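Local coordinates for CELL WALL surface anchor family protein (Streptococcus pneumoniae, PDB 2WW8) that serves as the adhesin of the pneumococcal pilus, probably attaching the bacterium to host cells through an integrin-like domain carried on a stalk of immunoglobulin-like domains, at residues 138-146 against 168-176; 680-688 against 716-724. All blocks are in the same frame, centred on the assembly; numbering follows the deposited sequence.

Interaction 1. Residues 138-146 against 168-176; sequences EEALSDQYP and KNGQHKALN
The hydroxyl of Tyr145 reaches the backbone of 168-176 and accepts a hydrogen bond from His172 N, with OH and N 2.9 Å apart and an N-H...O angle of 170°. A water joins the same hydroxyl to His172 ND1 and Gly170 O. It donates to Gly170 O and lies in the plane of the imidazole, at its edge. Nearer its root the tyrosine ring meets Leu175 obliquely, CD1 lying 3.9 Å from Leu175 CD2. Leu175 CD1 packs against Pro146 CD. The carbonyl of His172 is engaged too: His172 O accepts from Arg719 NE.

Residues 138-146 form an irregular connection after strand 135-137. They run beside a beta hairpin whose type I' turn spans Lys168 to Gln171. The turn's own bond, Gln171 N to Lys168 O, is weak, while Lys168 N donates to Gln171 O across the same pair. A second water ties this turn to the connection. It accepts from Leu141 N at 2.7 Å and donates to Lys168 O at 2.8 Å.

Gln171 places its side chain between Leu141 and Tyr145. A bend at chi2 (-65°) brings the amide carbon alongside the connection, next to the Tyr145 hydroxyl. The modelled NE2 donates to Ser142 O, but its position is less certain because it sits too close to a neighbour. Ser142 O also accepts from Arg719 NH2, so that carbonyl has a second donor. Leu141 makes a second apolar patch. Its CB meets Gln171 CB at 3.7 Å, and its CD1 presses on Lys173 CG at 3.5 Å, a tight fit. The ammonium of Lys173 pairs with Asp720. Near the start of 138-146, Glu138 OE1 and Lys168 NZ are 4.2 Å apart, too far for a salt bridge.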
ATOM      1  N   GLU A 138     -27.082 -22.740  -4.050  1.00 24.90           N
ATOM      2  CA  GLU A 138     -26.149 -21.739  -4.558  1.00 24.98           C
ATOM      3  C   GLU A 138     -26.761 -20.994  -5.725  1.00 23.33           C
ATOM      4  O   GLU A 138     -27.226 -21.625  -6.657  1.00 23.75           O
ATOM      5  CB  GLU A 138     -24.891 -22.396  -5.121  1.00 25.75           C
ATOM      6  CG  GLU A 138     -24.088 -23.210  -4.136  1.00 30.29           C
ATOM      7  CD  GLU A 138     -23.349 -22.323  -3.152  1.00 34.27           C
ATOM      8  OE1 GLU A 138     -22.965 -21.191  -3.526  1.00 35.21           O
ATOM      9  OE2 GLU A 138     -23.150 -22.776  -2.005  1.00 36.48           O
ATOM     10  N   GLU A 139     -26.727 -19.669  -5.686  1.00 21.70           N
ATOM     11  CA  GLU A 139     -27.066 -18.825  -6.815  1.00 20.18           C
ATOM     12  C   GLU A 139     -25.808 -18.122  -7.363  1.00 19.67           C
ATOM     13  O   GLU A 139     -24.885 -17.836  -6.597  1.00 19.00           O
ATOM     14  CB  GLU A 139     -28.101 -17.818  -6.323  1.00 20.05           C
ATOM     15  CG  GLU A 139     -28.633 -16.909  -7.403  1.00 22.49           C
ATOM     16  CD  GLU A 139     -29.380 -17.697  -8.463  1.00 23.80           C
ATOM     17  OE1 GLU A 139     -28.723 -18.172  -9.421  1.00 23.87           O
ATOM     18  OE2 GLU A 139     -30.613 -17.833  -8.315  1.00 21.50           O
ATOM     19  N   ALA A 140     -25.761 -17.855  -8.668  1.00 18.29           N
ATOM     20  CA  ALA A 140     -24.625 -17.219  -9.319  1.00 17.73           C
ATOM     21  C   ALA A 140     -24.709 -15.719  -9.082  1.00 17.77           C
ATOM     22  O   ALA A 140     -25.802 -15.159  -9.024  1.00 16.57           O
ATOM     23  CB  ALA A 140     -24.634 -17.502 -10.805  1.00 17.56           C
ATOM     24  N   LEU A 141     -23.552 -15.082  -8.918  1.00 19.02           N
ATOM     25  CA  LEU A 141     -23.475 -13.629  -8.704  1.00 18.74           C
ATOM     26  C   LEU A 141     -23.668 -12.910 -10.033  1.00 19.61           C
ATOM     27  O   LEU A 141     -23.332 -13.473 -11.072  1.00 20.92           O
ATOM     28  CB  LEU A 141     -22.115 -13.274  -8.131  1.00 19.59           C
ATOM     29  CG  LEU A 141     -21.887 -13.373  -6.625  1.00 19.86           C
ATOM     30  CD1 LEU A 141     -20.417 -13.287  -6.427  1.00 22.23           C
ATOM     31  CD2 LEU A 141     -22.567 -12.229  -5.889  1.00 18.88           C
ATOM     32  N   SER A 142     -24.248 -11.714 -10.043  1.00 19.13           N
ATOM     33  CA  SER A 142     -24.365 -10.967 -11.291  1.00 19.41           C
ATOM     34  C   SER A 142     -23.008 -10.393 -11.737  1.00 21.37           C
ATOM     35  O   SER A 142     -22.060 -10.321 -10.939  1.00 22.32           O
ATOM     36  CB  SER A 142     -25.400  -9.850 -11.134  1.00 19.73           C
ATOM     37  OG  SER A 142     -24.890  -8.762 -10.362  1.00 16.39           O
ATOM     38  N   ASP A 143     -22.931  -9.965 -12.997  1.00 22.50           N
ATOM     39  CA  ASP A 143     -21.743  -9.312 -13.563  1.00 23.85           C
ATOM     40  C   ASP A 143     -21.781  -7.775 -13.591  1.00 23.75           C
ATOM     41  O   ASP A 143     -21.049  -7.149 -14.373  1.00 23.88           O
ATOM     42  CB  ASP A 143     -21.434  -9.862 -14.969  1.00 24.55           C
ATOM     43  CG  ASP A 143     -22.480  -9.457 -16.008  1.00 27.40           C
ATOM     44  OD1 ASP A 143     -23.501  -8.819 -15.641  1.00 29.06           O
ATOM     45  OD2 ASP A 143     -22.276  -9.785 -17.204  1.00 30.61           O
ATOM     46  N   GLN A 144     -22.621  -7.192 -12.735  1.00 23.43           N
ATOM     47  CA  GLN A 144     -22.734  -5.743 -12.544  1.00 23.62           C
ATOM     48  C   GLN A 144     -21.853  -5.166 -11.431  1.00 21.97           C
ATOM     49  O   GLN A 144     -21.967  -5.548 -10.271  1.00 22.14           O
ATOM     50  CB  GLN A 144     -24.193  -5.369 -12.262  1.00 23.35           C
ATOM     51  CG  GLN A 144     -25.117  -5.786 -13.395  1.00 28.44           C
ATOM     52  CD  GLN A 144     -24.853  -4.997 -14.663  1.00 33.22           C
ATOM     53  OE1 GLN A 144     -24.472  -5.562 -15.690  1.00 37.74           O
ATOM     54  NE2 GLN A 144     -25.053  -3.682 -14.599  1.00 35.32           N
ATOM     55  N   TYR A 145     -20.997  -4.210 -11.774  1.00 21.63           N
ATOM     56  CA  TYR A 145     -20.068  -3.603 -10.810  1.00 20.63           C
ATOM     57  C   TYR A 145     -20.111  -2.098 -10.980  1.00 20.52           C
ATOM     58  O   TYR A 145     -20.064  -1.619 -12.110  1.00 20.55           O
ATOM     59  CB  TYR A 145     -18.628  -4.060 -11.081  1.00 19.79           C
ATOM     60  CG  TYR A 145     -18.494  -5.550 -10.931  1.00 22.94           C
ATOM     61  CD1 TYR A 145     -18.231  -6.118  -9.686  1.00 24.10           C
ATOM     62  CD2 TYR A 145     -18.676  -6.399 -12.025  1.00 21.09           C
ATOM     63  CE1 TYR A 145     -18.146  -7.506  -9.533  1.00 23.30           C
ATOM     64  CE2 TYR A 145     -18.585  -7.769 -11.884  1.00 22.48           C
ATOM     65  CZ  TYR A 145     -18.315  -8.316 -10.641  1.00 21.67           C
ATOM     66  OH  TYR A 145     -18.233  -9.681 -10.496  1.00 17.46           O
ATOM     67  N   PRO A 146     -20.195  -1.345  -9.871  1.00 19.66           N
ATOM     68  CA  PRO A 146     -19.901   0.078 -10.072  1.00 18.98           C
ATOM     69  C   PRO A 146     -18.404   0.273 -10.303  1.00 19.44           C
ATOM     70  O   PRO A 146     -17.584  -0.499  -9.804  1.00 19.15           O
ATOM     71  CB  PRO A 146     -20.300   0.715  -8.739  1.00 19.13           C
ATOM     72  CG  PRO A 146     -20.006  -0.372  -7.729  1.00 18.33           C
ATOM     73  CD  PRO A 146     -20.455  -1.668  -8.456  1.00 19.74           C
ATOM     74  N   LYS A 168     -15.950 -15.646  -6.538  1.00 28.30           N
ATOM     75  CA  LYS A 168     -16.872 -16.775  -6.350  1.00 29.43           C
ATOM     76  C   LYS A 168     -17.500 -17.160  -7.686  1.00 28.71           C
ATOM     77  O   LYS A 168     -18.465 -16.547  -8.155  1.00 28.50           O
ATOM     78  CB  LYS A 168     -17.948 -16.452  -5.302  1.00 30.15           C
ATOM     79  CG  LYS A 168     -18.922 -17.570  -4.953  1.00 32.30           C
ATOM     80  CD  LYS A 168     -18.389 -18.480  -3.851  1.00 36.92           C
ATOM     81  CE  LYS A 168     -19.367 -19.653  -3.740  1.00 39.75           C
ATOM     82  NZ  LYS A 168     -18.818 -20.835  -3.018  1.00 43.06           N
ATOM     83  N   ASN A 169     -16.917 -18.180  -8.308  1.00 29.42           N
ATOM     84  CA  ASN A 169     -17.455 -18.722  -9.545  1.00 28.65           C
ATOM     85  C   ASN A 169     -17.449 -17.728 -10.703  1.00 27.69           C
ATOM     86  O   ASN A 169     -18.457 -17.567 -11.394  1.00 27.28           O
ATOM     87  CB  ASN A 169     -18.851 -19.295  -9.293  1.00 29.64           C
ATOM     88  CG  ASN A 169     -18.800 -20.678  -8.657  1.00 30.90           C
ATOM     89  OD1 ASN A 169     -18.157 -21.584  -9.191  1.00 31.37           O
ATOM     90  ND2 ASN A 169     -19.480 -20.848  -7.527  1.00 30.18           N
ATOM     91  N   GLY A 170     -16.307 -17.077 -10.905  1.00 26.62           N
ATOM     92  CA  GLY A 170     -16.129 -16.144 -12.013  1.00 25.41           C
ATOM     93  C   GLY A 170     -16.533 -14.717 -11.708  1.00 24.93           C
ATOM     94  O   GLY A 170     -16.248 -13.828 -12.501  1.00 25.00           O
ATOM     95  N   GLN A 171     -17.173 -14.470 -10.566  1.00 24.06           N
ATOM     96  CA  GLN A 171     -17.531 -13.097 -10.197  1.00 23.34           C
ATOM     97  C   GLN A 171     -16.978 -12.708  -8.833  1.00 21.55           C
ATOM     98  O   GLN A 171     -16.535 -13.568  -8.072  1.00 21.08           O
ATOM     99  CB  GLN A 171     -19.052 -12.913 -10.225  1.00 24.61           C
ATOM    100  CG  GLN A 171     -19.692 -13.166 -11.606  1.00 27.83           C
ATOM    101  CD  GLN A 171     -19.231 -12.139 -12.641  1.00 34.36           C
ATOM    102  OE1 GLN A 171     -18.357 -12.429 -13.462  1.00 38.42           O
ATOM    103  NE2 GLN A 171     -19.800 -10.936 -12.597  1.00 31.99           N
ATOM    104  N   HIS A 172     -17.004 -11.417  -8.502  1.00 20.53           N
ATOM    105  CA  HIS A 172     -16.367 -10.957  -7.275  1.00 18.90           C
ATOM    106  C   HIS A 172     -17.386 -10.385  -6.300  1.00 18.61           C
ATOM    107  O   HIS A 172     -18.375  -9.738  -6.681  1.00 19.22           O
ATOM    108  CB  HIS A 172     -15.273  -9.937  -7.598  1.00 17.78           C
ATOM    109  CG  HIS A 172     -14.017 -10.542  -8.134  1.00 21.41           C
ATOM    110  ND1 HIS A 172     -13.919 -11.074  -9.404  1.00 24.08           N
ATOM    111  CD2 HIS A 172     -12.795 -10.701  -7.569  1.00 24.60           C
ATOM    112  CE1 HIS A 172     -12.697 -11.540  -9.601  1.00 21.78           C
ATOM    113  NE2 HIS A 172     -11.991 -11.317  -8.504  1.00 27.55           N
ATOM    114  N   LYS A 173     -17.090 -10.599  -5.024  1.00 18.44           N
ATOM    115  CA  LYS A 173     -17.941 -10.170  -3.914  1.00 18.11           C
ATOM    116  C   LYS A 173     -17.535  -8.838  -3.254  1.00 16.58           C
ATOM    117  O   LYS A 173     -18.305  -8.242  -2.485  1.00 15.77           O
ATOM    118  CB  LYS A 173     -18.075 -11.322  -2.913  1.00 18.06           C
ATOM    119  CG  LYS A 173     -19.080 -12.343  -3.386  1.00 18.76           C
ATOM    120  CD  LYS A 173     -19.089 -13.615  -2.561  1.00 19.00           C
ATOM    121  CE  LYS A 173     -19.788 -13.373  -1.236  1.00 20.97           C
ATOM    122  NZ  LYS A 173     -20.173 -14.653  -0.562  1.00 19.02           N
ATOM    123  N   ALA A 174     -16.356  -8.340  -3.605  1.00 15.68           N
ATOM    124  CA  ALA A 174     -15.830  -7.150  -2.937  1.00 15.57           C
ATOM    125  C   ALA A 174     -14.964  -6.316  -3.864  1.00 15.27           C
ATOM    126  O   ALA A 174     -14.298  -6.880  -4.755  1.00 15.85           O
ATOM    127  CB  ALA A 174     -15.026  -7.545  -1.712  1.00 14.81           C
ATOM    128  N   LEU A 175     -14.989  -5.005  -3.602  1.00 14.82           N
ATOM    129  CA  LEU A 175     -14.310  -3.941  -4.374  1.00 15.69           C
ATOM    130  C   LEU A 175     -13.548  -2.987  -3.450  1.00 16.44           C
ATOM    131  O   LEU A 175     -14.066  -2.562  -2.395  1.00 18.15           O
ATOM    132  CB  LEU A 175     -15.272  -3.092  -5.237  1.00 15.65           C
ATOM    133  CG  LEU A 175     -16.261  -3.875  -6.137  1.00 16.30           C
ATOM    134  CD1 LEU A 175     -17.352  -2.982  -6.698  1.00 22.90           C
ATOM    135  CD2 LEU A 175     -15.568  -4.636  -7.269  1.00 18.11           C
ATOM    136  N   ASN A 176     -12.336  -2.647  -3.882  1.00 15.25           N
ATOM    137  CA  ASN A 176     -11.523  -1.664  -3.213  1.00 15.81           C
ATOM    138  C   ASN A 176     -11.388  -0.448  -4.130  1.00 16.42           C
ATOM    139  O   ASN A 176     -11.417  -0.577  -5.362  1.00 16.03           O
ATOM    140  CB  ASN A 176     -10.126  -2.212  -2.924  1.00 15.52           C
ATOM    141  CG  ASN A 176     -10.007  -2.806  -1.522  1.00 15.75           C
ATOM    142  OD1 ASN A 176     -10.790  -2.491  -0.606  1.00 18.29           O
ATOM    143  ND2 ASN A 176      -9.013  -3.681  -1.344  1.00 12.13           N
TER
HETATM  144  O   HOH W   1     -21.120 -16.258  -9.039  1.00  2.13           O
HETATM  145  O   HOH W   2     -15.401 -10.768 -11.624  1.00 29.98           O

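Interaction 2. Residues 680-688 against 716-724; sequences VRLNDEFVS and PKIRDVRKY
Arg722 lays its guanidinium flat over one face of the Phe686 ring, with the planes 14° apart. Its CZ stands 4.2 Å from the ring centroid, close to the ring normal, which makes a cation-pi stack. The opposite face of the ring is covered by Asp720 CB, a CH-pi contact at 4.0 Å from the centroid. The phenyl group is thus held between two side chains of 716-724.

The same guanidinium grips the backbone. NH2 donates to Asp684 O at 2.8 Å and to Phe686 O at 2.7 Å, and both bonds are nearly straight. Phe686 O is met in its carbonyl plane, on a lone pair. For Asp684 O the donor is tilted 25° from that plane. A bend at chi3 (-97°) helps to bring the group over the ring. A water adds a further bridge between Arg722 NH1 and Asp684 O.

These carbonyls belong to the loop that follows strand 673-682, part of the Ig-like region. Asn683 to Phe686 make a type I beta turn there, and Asn683 OD1 accepts from Glu685 N in an Asx turn. Both carbonyls gripped by Arg722 thus lie within the beta turn.

Further on, Ser688 OG accepts from Arg722 N; the modelled 2.5 Å is very short, so the exact length is doubtful. Toward the strand end, Leu682 CB packs on Ile718 CD1, while Leu682 CD2 covers the backbone at Arg719 and Asp720. The Asp720 carboxylate has partners outside both segments: Lys173 in a salt bridge and Asn202 in a hydrogen bond.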
ATOM      1  N   VAL A 680     -15.464  -6.562   9.663  1.00 14.45           N
ATOM      2  CA  VAL A 680     -16.892  -6.345   9.405  1.00 14.56           C
ATOM      3  C   VAL A 680     -17.498  -7.561   8.727  1.00 14.81           C
ATOM      4  O   VAL A 680     -16.804  -8.418   8.180  1.00 14.37           O
ATOM      5  CB  VAL A 680     -17.207  -5.109   8.534  1.00 15.90           C
ATOM      6  CG1 VAL A 680     -16.548  -3.823   9.133  1.00 13.22           C
ATOM      7  CG2 VAL A 680     -16.714  -5.380   7.088  1.00 16.12           C
ATOM      8  N   ARG A 681     -18.822  -7.559   8.761  1.00 14.66           N
ATOM      9  CA  ARG A 681     -19.624  -8.569   8.142  1.00 15.49           C
ATOM     10  C   ARG A 681     -20.831  -7.889   7.480  1.00 16.60           C
ATOM     11  O   ARG A 681     -21.531  -7.043   8.087  1.00 16.35           O
ATOM     12  CB  ARG A 681     -20.102  -9.540   9.234  1.00 14.33           C
ATOM     13  CG  ARG A 681     -20.829 -10.786   8.664  1.00 16.11           C
ATOM     14  CD  ARG A 681     -21.328 -11.685   9.796  1.00 16.11           C
ATOM     15  NE  ARG A 681     -21.966 -12.868   9.226  1.00 19.80           N
ATOM     16  CZ  ARG A 681     -23.277 -13.003   9.066  1.00 20.12           C
ATOM     17  NH1 ARG A 681     -24.103 -12.025   9.428  1.00 18.91           N
ATOM     18  NH2 ARG A 681     -23.771 -14.117   8.532  1.00 23.35           N
ATOM     19  N   LEU A 682     -21.108  -8.330   6.254  1.00 17.25           N
ATOM     20  CA  LEU A 682     -22.388  -7.993   5.643  1.00 18.02           C
ATOM     21  C   LEU A 682     -23.583  -8.507   6.459  1.00 18.83           C
ATOM     22  O   LEU A 682     -23.664  -9.679   6.834  1.00 19.44           O
ATOM     23  CB  LEU A 682     -22.433  -8.513   4.203  1.00 19.17           C
ATOM     24  CG  LEU A 682     -23.660  -8.157   3.368  1.00 17.50           C
ATOM     25  CD1 LEU A 682     -23.870  -6.651   3.232  1.00 19.79           C
ATOM     26  CD2 LEU A 682     -23.515  -8.832   2.004  1.00 15.62           C
ATOM     27  N   ASN A 683     -24.512  -7.610   6.766  1.00 18.37           N
ATOM     28  CA  ASN A 683     -25.693  -7.974   7.507  1.00 19.20           C
ATOM     29  C   ASN A 683     -26.601  -8.956   6.751  1.00 19.95           C
ATOM     30  O   ASN A 683     -26.727  -8.901   5.530  1.00 20.15           O
ATOM     31  CB  ASN A 683     -26.458  -6.714   7.884  1.00 19.42           C
ATOM     32  CG  ASN A 683     -27.689  -7.042   8.671  1.00 22.37           C
ATOM     33  OD1 ASN A 683     -28.730  -7.350   8.096  1.00 24.25           O
ATOM     34  ND2 ASN A 683     -27.571  -7.028   9.999  1.00 21.31           N
ATOM     35  N   ASP A 684     -27.236  -9.856   7.483  1.00 20.03           N
ATOM     36  CA  ASP A 684     -28.085 -10.879   6.880  1.00 21.44           C
ATOM     37  C   ASP A 684     -29.229 -10.365   6.013  1.00 21.37           C
ATOM     38  O   ASP A 684     -29.777 -11.172   5.269  1.00 20.91           O
ATOM     39  CB  ASP A 684     -28.698 -11.774   7.956  1.00 21.89           C
ATOM     40  CG  ASP A 684     -27.753 -12.859   8.407  1.00 26.60           C
ATOM     41  OD1 ASP A 684     -26.636 -12.972   7.844  1.00 27.73           O
ATOM     42  OD2 ASP A 684     -28.167 -13.613   9.323  1.00 32.13           O
ATOM     43  N   GLU A 685     -29.593  -9.078   6.098  1.00 20.94           N
ATOM     44  CA  GLU A 685     -30.800  -8.592   5.412  1.00 20.26           C
ATOM     45  C   GLU A 685     -30.441  -7.982   4.060  1.00 19.04           C
ATOM     46  O   GLU A 685     -31.263  -7.288   3.459  1.00 16.36           O
ATOM     47  CB  GLU A 685     -31.661  -7.622   6.257  1.00 21.12           C
ATOM     48  CG  GLU A 685     -32.081  -8.142   7.638  1.00 24.39           C
ATOM     49  CD  GLU A 685     -33.122  -9.253   7.611  1.00 32.14           C
ATOM     50  OE1 GLU A 685     -34.194  -9.063   6.984  1.00 34.95           O
ATOM     51  OE2 GLU A 685     -32.875 -10.313   8.239  1.00 35.04           O
ATOM     52  N   PHE A 686     -29.209  -8.231   3.609  1.00 17.96           N
ATOM     53  CA  PHE A 686     -28.743  -7.679   2.334  1.00 16.68           C
ATOM     54  C   PHE A 686     -29.710  -7.912   1.185  1.00 16.84           C
ATOM     55  O   PHE A 686     -30.465  -8.891   1.172  1.00 15.90           O
ATOM     56  CB  PHE A 686     -27.372  -8.222   1.902  1.00 17.29           C
ATOM     57  CG  PHE A 686     -27.333  -9.721   1.637  1.00 15.36           C
ATOM     58  CD1 PHE A 686     -27.090 -10.616   2.675  1.00 14.23           C
ATOM     59  CD2 PHE A 686     -27.507 -10.218   0.345  1.00 15.90           C
ATOM     60  CE1 PHE A 686     -27.021 -11.985   2.449  1.00 14.26           C
ATOM     61  CE2 PHE A 686     -27.474 -11.593   0.084  1.00 17.19           C
ATOM     62  CZ  PHE A 686     -27.249 -12.490   1.144  1.00 19.15           C
ATOM     63  N   VAL A 687     -29.622  -7.035   0.192  1.00 16.31           N
ATOM     64  CA  VAL A 687     -30.258  -7.340  -1.087  1.00 16.67           C
ATOM     65  C   VAL A 687     -29.325  -8.109  -2.011  1.00 17.08           C
ATOM     66  O   VAL A 687     -28.225  -7.678  -2.308  1.00 16.56           O
ATOM     67  CB  VAL A 687     -30.776  -6.058  -1.760  1.00 16.78           C
ATOM     68  CG1 VAL A 687     -31.297  -6.327  -3.171  1.00 17.73           C
ATOM     69  CG2 VAL A 687     -31.876  -5.417  -0.890  1.00 18.20           C
ATOM     70  N   SER A 688     -29.781  -9.239  -2.527  1.00 18.42           N
ATOM     71  CA  SER A 688     -28.948 -10.049  -3.404  1.00 19.26           C
ATOM     72  C   SER A 688     -28.258  -9.224  -4.505  1.00 18.59           C
ATOM     73  O   SER A 688     -28.925  -8.440  -5.156  1.00 18.61           O
ATOM     74  CB  SER A 688     -29.828 -11.166  -4.002  1.00 19.51           C
ATOM     75  OG  SER A 688     -29.050 -12.314  -4.293  1.00 21.58           O
ATOM     76  N   PRO A 716     -14.493   1.033   0.212  1.00 18.04           N
ATOM     77  CA  PRO A 716     -14.718  -0.298  -0.346  1.00 14.80           C
ATOM     78  C   PRO A 716     -16.198  -0.691  -0.328  1.00 14.30           C
ATOM     79  O   PRO A 716     -17.013  -0.054   0.357  1.00 12.97           O
ATOM     80  CB  PRO A 716     -13.998  -1.216   0.653  1.00 15.83           C
ATOM     81  CG  PRO A 716     -12.945  -0.297   1.310  1.00 17.68           C
ATOM     82  CD  PRO A 716     -13.785   0.941   1.518  1.00 17.20           C
ATOM     83  N   LYS A 717     -16.509  -1.756  -1.074  1.00 14.91           N
ATOM     84  CA  LYS A 717     -17.894  -2.229  -1.192  1.00 15.78           C
ATOM     85  C   LYS A 717     -17.900  -3.741  -1.076  1.00 15.27           C
ATOM     86  O   LYS A 717     -16.931  -4.372  -1.513  1.00 16.04           O
ATOM     87  CB  LYS A 717     -18.493  -1.891  -2.563  1.00 16.21           C
ATOM     88  CG  LYS A 717     -18.751  -0.404  -2.738  1.00 17.01           C
ATOM     89  CD  LYS A 717     -17.638   0.277  -3.488  1.00 21.84           C
ATOM     90  CE  LYS A 717     -18.098   1.681  -3.904  1.00 25.04           C
ATOM     91  NZ  LYS A 717     -17.679   2.706  -2.855  1.00 23.73           N
ATOM     92  N   ILE A 718     -18.979  -4.315  -0.539  1.00 13.69           N
ATOM     93  CA  ILE A 718     -19.085  -5.769  -0.479  1.00 13.67           C
ATOM     94  C   ILE A 718     -20.516  -6.136  -0.839  1.00 15.27           C
ATOM     95  O   ILE A 718     -21.446  -5.313  -0.662  1.00 14.17           O
ATOM     96  CB  ILE A 718     -18.703  -6.342   0.912  1.00 14.92           C
ATOM     97  CG1 ILE A 718     -19.629  -5.772   1.998  1.00 14.42           C
ATOM     98  CG2 ILE A 718     -17.202  -6.063   1.200  1.00 11.92           C
ATOM     99  CD1 ILE A 718     -19.461  -6.403   3.363  1.00 13.19           C
ATOM    100  N   ARG A 719     -20.678  -7.354  -1.371  1.00 15.44           N
ATOM    101  CA  ARG A 719     -22.015  -7.866  -1.655  1.00 15.31           C
ATOM    102  C   ARG A 719     -22.086  -9.370  -1.442  1.00 15.92           C
ATOM    103  O   ARG A 719     -21.064 -10.018  -1.189  1.00 15.09           O
ATOM    104  CB  ARG A 719     -22.401  -7.589  -3.110  1.00 15.44           C
ATOM    105  CG  ARG A 719     -21.444  -8.290  -4.070  1.00 16.32           C
ATOM    106  CD  ARG A 719     -22.019  -8.296  -5.453  1.00 16.37           C
ATOM    107  NE  ARG A 719     -21.114  -8.846  -6.452  1.00 16.69           N
ATOM    108  CZ  ARG A 719     -21.486  -9.050  -7.705  1.00 17.31           C
ATOM    109  NH1 ARG A 719     -22.728  -8.742  -8.047  1.00 15.31           N
ATOM    110  NH2 ARG A 719     -20.637  -9.557  -8.586  1.00 19.35           N
ATOM    111  N   ASP A 720     -23.294  -9.919  -1.563  1.00 14.10           N
ATOM    112  CA  ASP A 720     -23.493 -11.373  -1.605  1.00 15.30           C
ATOM    113  C   ASP A 720     -24.713 -11.660  -2.482  1.00 14.38           C
ATOM    114  O   ASP A 720     -25.431 -10.720  -2.842  1.00 12.88           O
ATOM    115  CB  ASP A 720     -23.696 -12.004  -0.219  1.00 15.45           C
ATOM    116  CG  ASP A 720     -23.428 -13.519  -0.211  1.00 16.02           C
ATOM    117  OD1 ASP A 720     -22.912 -14.090  -1.202  1.00 16.59           O
ATOM    118  OD2 ASP A 720     -23.746 -14.169   0.798  1.00 15.96           O
ATOM    119  N   VAL A 721     -24.918 -12.929  -2.833  1.00 15.12           N
ATOM    120  CA  VAL A 721     -26.068 -13.313  -3.659  1.00 14.77           C
ATOM    121  C   VAL A 721     -26.893 -14.274  -2.810  1.00 15.68           C
ATOM    122  O   VAL A 721     -26.344 -15.217  -2.225  1.00 16.15           O
ATOM    123  CB  VAL A 721     -25.661 -13.937  -5.026  1.00 15.44           C
ATOM    124  CG1 VAL A 721     -24.778 -15.169  -4.860  1.00 13.79           C
ATOM    125  CG2 VAL A 721     -26.894 -14.341  -5.843  1.00 15.63           C
ATOM    126  N   ARG A 722     -28.188 -14.018  -2.690  1.00 14.58           N
ATOM    127  CA  ARG A 722     -28.969 -14.801  -1.753  1.00 15.55           C
ATOM    128  C   ARG A 722     -29.249 -16.200  -2.319  1.00 15.19           C
ATOM    129  O   ARG A 722     -29.439 -16.364  -3.529  1.00 14.75           O
ATOM    130  CB  ARG A 722     -30.250 -14.047  -1.468  1.00 15.84           C
ATOM    131  CG  ARG A 722     -30.819 -14.338  -0.116  1.00 16.29           C
ATOM    132  CD  ARG A 722     -31.947 -13.333  -0.032  1.00 19.33           C
ATOM    133  NE  ARG A 722     -31.537 -12.149   0.704  1.00 10.95           N
ATOM    134  CZ  ARG A 722     -31.231 -12.216   1.992  1.00 12.49           C
ATOM    135  NH1 ARG A 722     -31.293 -13.404   2.587  1.00 11.95           N
ATOM    136  NH2 ARG A 722     -30.852 -11.136   2.665  1.00  9.08           N
ATOM    137  N   LYS A 723     -29.229 -17.209  -1.456  1.00 15.33           N
ATOM    138  CA  LYS A 723     -29.626 -18.567  -1.866  1.00 15.85           C
ATOM    139  C   LYS A 723     -31.135 -18.710  -2.031  1.00 15.55           C
ATOM    140  O   LYS A 723     -31.934 -18.039  -1.360  1.00 15.51           O
ATOM    141  CB  LYS A 723     -29.124 -19.615  -0.882  1.00 15.53           C
ATOM    142  CG  LYS A 723     -27.648 -19.886  -1.041  1.00 17.74           C
ATOM    143  CD  LYS A 723     -27.156 -20.502   0.236  1.00 23.42           C
ATOM    144  CE  LYS A 723     -25.643 -20.546   0.299  1.00 28.98           C
ATOM    145  NZ  LYS A 723     -25.328 -21.870   0.936  1.00 31.10           N
ATOM    146  N   TYR A 724     -31.530 -19.591  -2.939  1.00 15.59           N
ATOM    147  CA  TYR A 724     -32.962 -19.778  -3.151  1.00 16.74           C
ATOM    148  C   TYR A 724     -33.419 -21.120  -2.579  1.00 16.61           C
ATOM    149  O   TYR A 724     -32.653 -22.082  -2.560  1.00 16.16           O
ATOM    150  CB  TYR A 724     -33.361 -19.575  -4.621  1.00 16.03           C
ATOM    151  CG  TYR A 724     -32.753 -20.610  -5.515  1.00 17.66           C
ATOM    152  CD1 TYR A 724     -33.322 -21.883  -5.604  1.00 17.72           C
ATOM    153  CD2 TYR A 724     -31.604 -20.331  -6.244  1.00 18.56           C
ATOM    154  CE1 TYR A 724     -32.760 -22.852  -6.398  1.00 18.21           C
ATOM    155  CE2 TYR A 724     -31.035 -21.299  -7.058  1.00 20.15           C
ATOM    156  CZ  TYR A 724     -31.632 -22.552  -7.127  1.00 19.77           C
ATOM    157  OH  TYR A 724     -31.095 -23.542  -7.908  1.00 22.23           O
TER
HETATM  158  O   HOH W   3     -29.468 -14.341   4.747  1.00 27.41           O
HETATM  159  O   HOH W   4     -25.277  -7.954  -1.308  1.00 19.40           O

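Interaction 1 closes before interaction 2 opens along the chain, yet their centres lie about 11 Å apart. Strands 171-184 and 717-718 are antiparallel neighbours, so both contacts reach the same sheet. They also touch directly: Arg719 N probably bonds to Lys173 O, 2.8 Å away, and Val721 packs on the backbone of Glu139. The connection 138-146 leaves strand 135-137, and residues 716-724 lead into strand 724-730, the antiparallel partner of 135-137. Each contact thus holds one of the two chain crossings between the transthyretin-like N-terminal domain and the Ig-like region. This joins distant parts of the sequence in the elongated adhesin.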